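Local coordinates for protein putative aldolase (Bacteroides vulgatus ATCC 8482, PDB 3DXI) that is a putative aldolase whose N-terminal domain folds as a TIM barrel of the HMGL-like family, its precise role not being established, at residues A[93-101]-A[122-130]. Residues are numbered along the deposited sequence; the frame is centred on the assembly and turned at random.
Sequences LLLPIIGLV and AIKTMGFEV
Phe-128 pushes its ring into the turn that follows helix 90-94, a clear example of how loops between helix and strand on a TIM barrel pack through apolar side chains; no hydrogen bond links segments 93-101 and 122-130. CE2 of the ring lies 3.7 Å from Leu-94 CB, while its CZ meets Ile-97 CG1 at 3.8 Å and Ile-98 CG2 at 3.7 Å, both isoleucines approaching obliquely. Alongside, Leu-94 CD1 meets Ile-123 CG1 (3.8 Å), the two side chains crossing at about a right angle.

Carbonyl oxygens line the ring's edge: Val-101 O sits 3.3 Å from Phe-128 CD1, and Leu-94 O 3.6 Å from CZ.

Selenomethionine Met-126 makes the second apolar contact through its CE. Its chain, extended as far as SE, bends at chi3 (70°) and brings CE over the Leu-94 to Leu-95 peptide, 3.2 Å from Leu-95 N and unusually close to Leu-95 CD1, a detail best treated with caution.

Between these two residues, Gly-127 forms a Schellman motif after helix 113-124, its positive phi leading the chain into strand 129-134. Strand 103-108 backs the contact, Ile-104 touching both Leu-94 and Phe-128, while Leu-65 of helix 62-71 packs on Ile-97 and Val-101.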
loop_
_atom_site.group_PDB
_atom_site.type_symbol
_atom_site.label_atom_id
_atom_site.label_comp_id
_atom_site.label_asym_id
_atom_site.label_seq_id
_atom_site.Cartn_x
_atom_site.Cartn_y
_atom_site.Cartn_z
ATOM N N LEU A 93 -22.210 21.824 22.952
ATOM C CA LEU A 93 -21.646 20.775 22.106
ATOM C C LEU A 93 -21.893 19.342 22.571
ATOM O O LEU A 93 -22.240 18.475 21.765
ATOM C CB LEU A 93 -20.132 20.976 21.951
ATOM C CG LEU A 93 -19.622 22.189 21.175
ATOM C CD1 LEU A 93 -18.115 22.303 21.325
ATOM C CD2 LEU A 93 -20.005 22.049 19.712
ATOM N N LEU A 94 -21.729 19.088 23.867
ATOM C CA LEU A 94 -21.870 17.727 24.377
ATOM C C LEU A 94 -23.073 17.393 25.259
ATOM O O LEU A 94 -23.567 16.267 25.235
ATOM C CB LEU A 94 -20.583 17.343 25.117
ATOM C CG LEU A 94 -19.304 17.509 24.286
ATOM C CD1 LEU A 94 -18.084 17.102 25.088
ATOM C CD2 LEU A 94 -19.412 16.664 23.045
ATOM N N LEU A 95 -23.537 18.360 26.039
ATOM C CA LEU A 95 -24.661 18.129 26.933
ATOM C C LEU A 95 -25.855 17.479 26.225
ATOM O O LEU A 95 -26.458 16.543 26.747
ATOM C CB LEU A 95 -25.083 19.450 27.580
ATOM C CG LEU A 95 -25.620 19.405 29.010
ATOM C CD1 LEU A 95 -24.537 18.903 29.957
ATOM C CD2 LEU A 95 -26.073 20.805 29.415
ATOM N N PRO A 96 -26.200 17.953 25.015
ATOM C CA PRO A 96 -27.343 17.352 24.317
ATOM C C PRO A 96 -27.161 15.898 23.893
ATOM O O PRO A 96 -28.142 15.212 23.601
ATOM C CB PRO A 96 -27.537 18.270 23.108
ATOM C CG PRO A 96 -26.995 19.599 23.591
ATOM C CD PRO A 96 -25.749 19.177 24.329
ATOM N N ILE A 97 -25.920 15.416 23.865
ATOM C CA ILE A 97 -25.678 14.047 23.418
ATOM C C ILE A 97 -25.302 13.035 24.496
ATOM O O ILE A 97 -24.853 11.936 24.183
ATOM C CB ILE A 97 -24.589 14.003 22.305
ATOM C CG1 ILE A 97 -23.225 14.382 22.884
ATOM C CG2 ILE A 97 -24.954 14.961 21.176
ATOM C CD1 ILE A 97 -22.102 14.388 21.851
ATOM N N ILE A 98 -25.480 13.388 25.762
ATOM C CA ILE A 98 -25.153 12.445 26.824
ATOM C C ILE A 98 -26.009 11.197 26.624
ATOM O O ILE A 98 -27.173 11.290 26.235
ATOM C CB ILE A 98 -25.427 13.042 28.222
ATOM C CG1 ILE A 98 -26.818 13.675 28.254
ATOM C CG2 ILE A 98 -24.365 14.080 28.562
ATOM C CD1 ILE A 98 -27.177 14.325 29.585
ATOM N N GLY A 99 -25.420 10.028 26.857
ATOM C CA GLY A 99 -26.158 8.789 26.689
ATOM C C GLY A 99 -26.262 8.308 25.253
ATOM O O GLY A 99 -26.531 7.134 25.007
ATOM N N LEU A 100 -26.045 9.203 24.298
ATOM C CA LEU A 100 -26.128 8.831 22.892
ATOM C C LEU A 100 -24.754 8.507 22.314
ATOM O O LEU A 100 -24.628 7.694 21.393
ATOM C CB LEU A 100 -26.773 9.963 22.087
ATOM C CG LEU A 100 -28.201 10.338 22.502
ATOM C CD1 LEU A 100 -28.697 11.510 21.667
ATOM C CD2 LEU A 100 -29.112 9.129 22.334
ATOM N N VAL A 101 -23.727 9.146 22.861
ATOM C CA VAL A 101 -22.359 8.943 22.398
ATOM C C VAL A 101 -21.482 8.455 23.539
ATOM O O VAL A 101 -21.519 9.005 24.641
ATOM C CB VAL A 101 -21.788 10.252 21.812
ATOM C CG1 VAL A 101 -20.289 10.105 21.513
ATOM C CG2 VAL A 101 -22.555 10.605 20.539
ATOM N N ALA A 122 -12.837 18.426 31.721
ATOM C CA ALA A 122 -14.233 18.857 31.762
ATOM C C ALA A 122 -15.161 17.838 31.088
ATOM O O ALA A 122 -16.257 17.567 31.574
ATOM C CB ALA A 122 -14.377 20.225 31.090
ATOM N N ILE A 123 -14.722 17.281 29.965
ATOM C CA ILE A 123 -15.528 16.293 29.247
ATOM C C ILE A 123 -15.722 15.044 30.108
ATOM O O ILE A 123 -16.777 14.408 30.079
ATOM C CB ILE A 123 -14.853 15.881 27.913
ATOM C CG1 ILE A 123 -14.814 17.072 26.951
ATOM C CG2 ILE A 123 -15.610 14.724 27.281
ATOM C CD1 ILE A 123 -14.079 16.789 25.650
ATOM N N LYS A 124 -14.703 14.707 30.889
ATOM C CA LYS A 124 -14.766 13.526 31.738
ATOM C C LYS A 124 -15.823 13.641 32.837
ATOM O O LYS A 124 -16.427 12.640 33.230
ATOM C CB LYS A 124 -13.398 13.253 32.360
ATOM C CG LYS A 124 -13.158 11.785 32.639
ATOM C CD LYS A 124 -13.072 11.002 31.331
ATOM C CE LYS A 124 -13.136 9.511 31.584
ATOM N NZ LYS A 124 -12.106 9.109 32.579
ATOM N N THR A 125 -16.055 14.853 33.334
ATOM C CA THR A 125 -17.058 15.045 34.378
ATOM C C THR A 125 -18.472 14.891 33.815
ATOM O O THR A 125 -19.441 14.782 34.567
ATOM C CB THR A 125 -16.926 16.441 35.047
ATOM O OG1 THR A 125 -17.100 17.466 34.064
ATOM C CG2 THR A 125 -15.565 16.595 35.692
HETATM N N MSE A 126 -18.591 14.879 32.490
HETATM C CA MSE A 126 -19.895 14.726 31.852
HETATM C C MSE A 126 -20.225 13.252 31.613
HETATM O O MSE A 126 -21.304 12.910 31.121
HETATM C CB MSE A 126 -19.945 15.522 30.542
HETATM C CG MSE A 126 -19.853 17.035 30.760
HETATM SE SE MSE A 126 -19.899 18.132 29.147
HETATM C CE MSE A 126 -21.742 17.852 28.665
ATOM N N GLY A 127 -19.284 12.379 31.960
ATOM C CA GLY A 127 -19.515 10.949 31.829
ATOM C C GLY A 127 -19.136 10.283 30.522
ATOM O O GLY A 127 -19.486 9.125 30.296
ATOM N N PHE A 128 -18.418 11.003 29.668
ATOM C CA PHE A 128 -17.999 10.466 28.376
ATOM C C PHE A 128 -16.623 9.818 28.472
ATOM O O PHE A 128 -15.832 10.151 29.352
ATOM C CB PHE A 128 -17.886 11.588 27.332
ATOM C CG PHE A 128 -19.193 12.217 26.941
ATOM C CD1 PHE A 128 -20.093 11.541 26.122
ATOM C CD2 PHE A 128 -19.506 13.507 27.357
ATOM C CE1 PHE A 128 -21.283 12.144 25.720
ATOM C CE2 PHE A 128 -20.698 14.125 26.963
ATOM C CZ PHE A 128 -21.586 13.443 26.142
ATOM N N GLU A 129 -16.346 8.887 27.567
ATOM C CA GLU A 129 -15.016 8.292 27.484
ATOM C C GLU A 129 -14.287 9.398 26.716
ATOM O O GLU A 129 -14.901 10.056 25.871
ATOM C CB GLU A 129 -15.029 7.020 26.634
ATOM C CG GLU A 129 -15.447 5.747 27.356
ATOM C CD GLU A 129 -15.628 4.586 26.397
ATOM O OE1 GLU A 129 -15.248 4.717 25.215
ATOM O OE2 GLU A 129 -16.143 3.538 26.823
ATOM N N VAL A 130 -13.008 9.624 26.997
ATOM C CA VAL A 130 -12.281 10.678 26.290
ATOM C C VAL A 130 -11.091 10.151 25.508
ATOM O O VAL A 130 -10.276 9.396 26.036
ATOM C CB VAL A 130 -11.769 11.771 27.258
ATOM C CG1 VAL A 130 -11.009 12.848 26.479
ATOM C CG2 VAL A 130 -12.933 12.386 27.995
#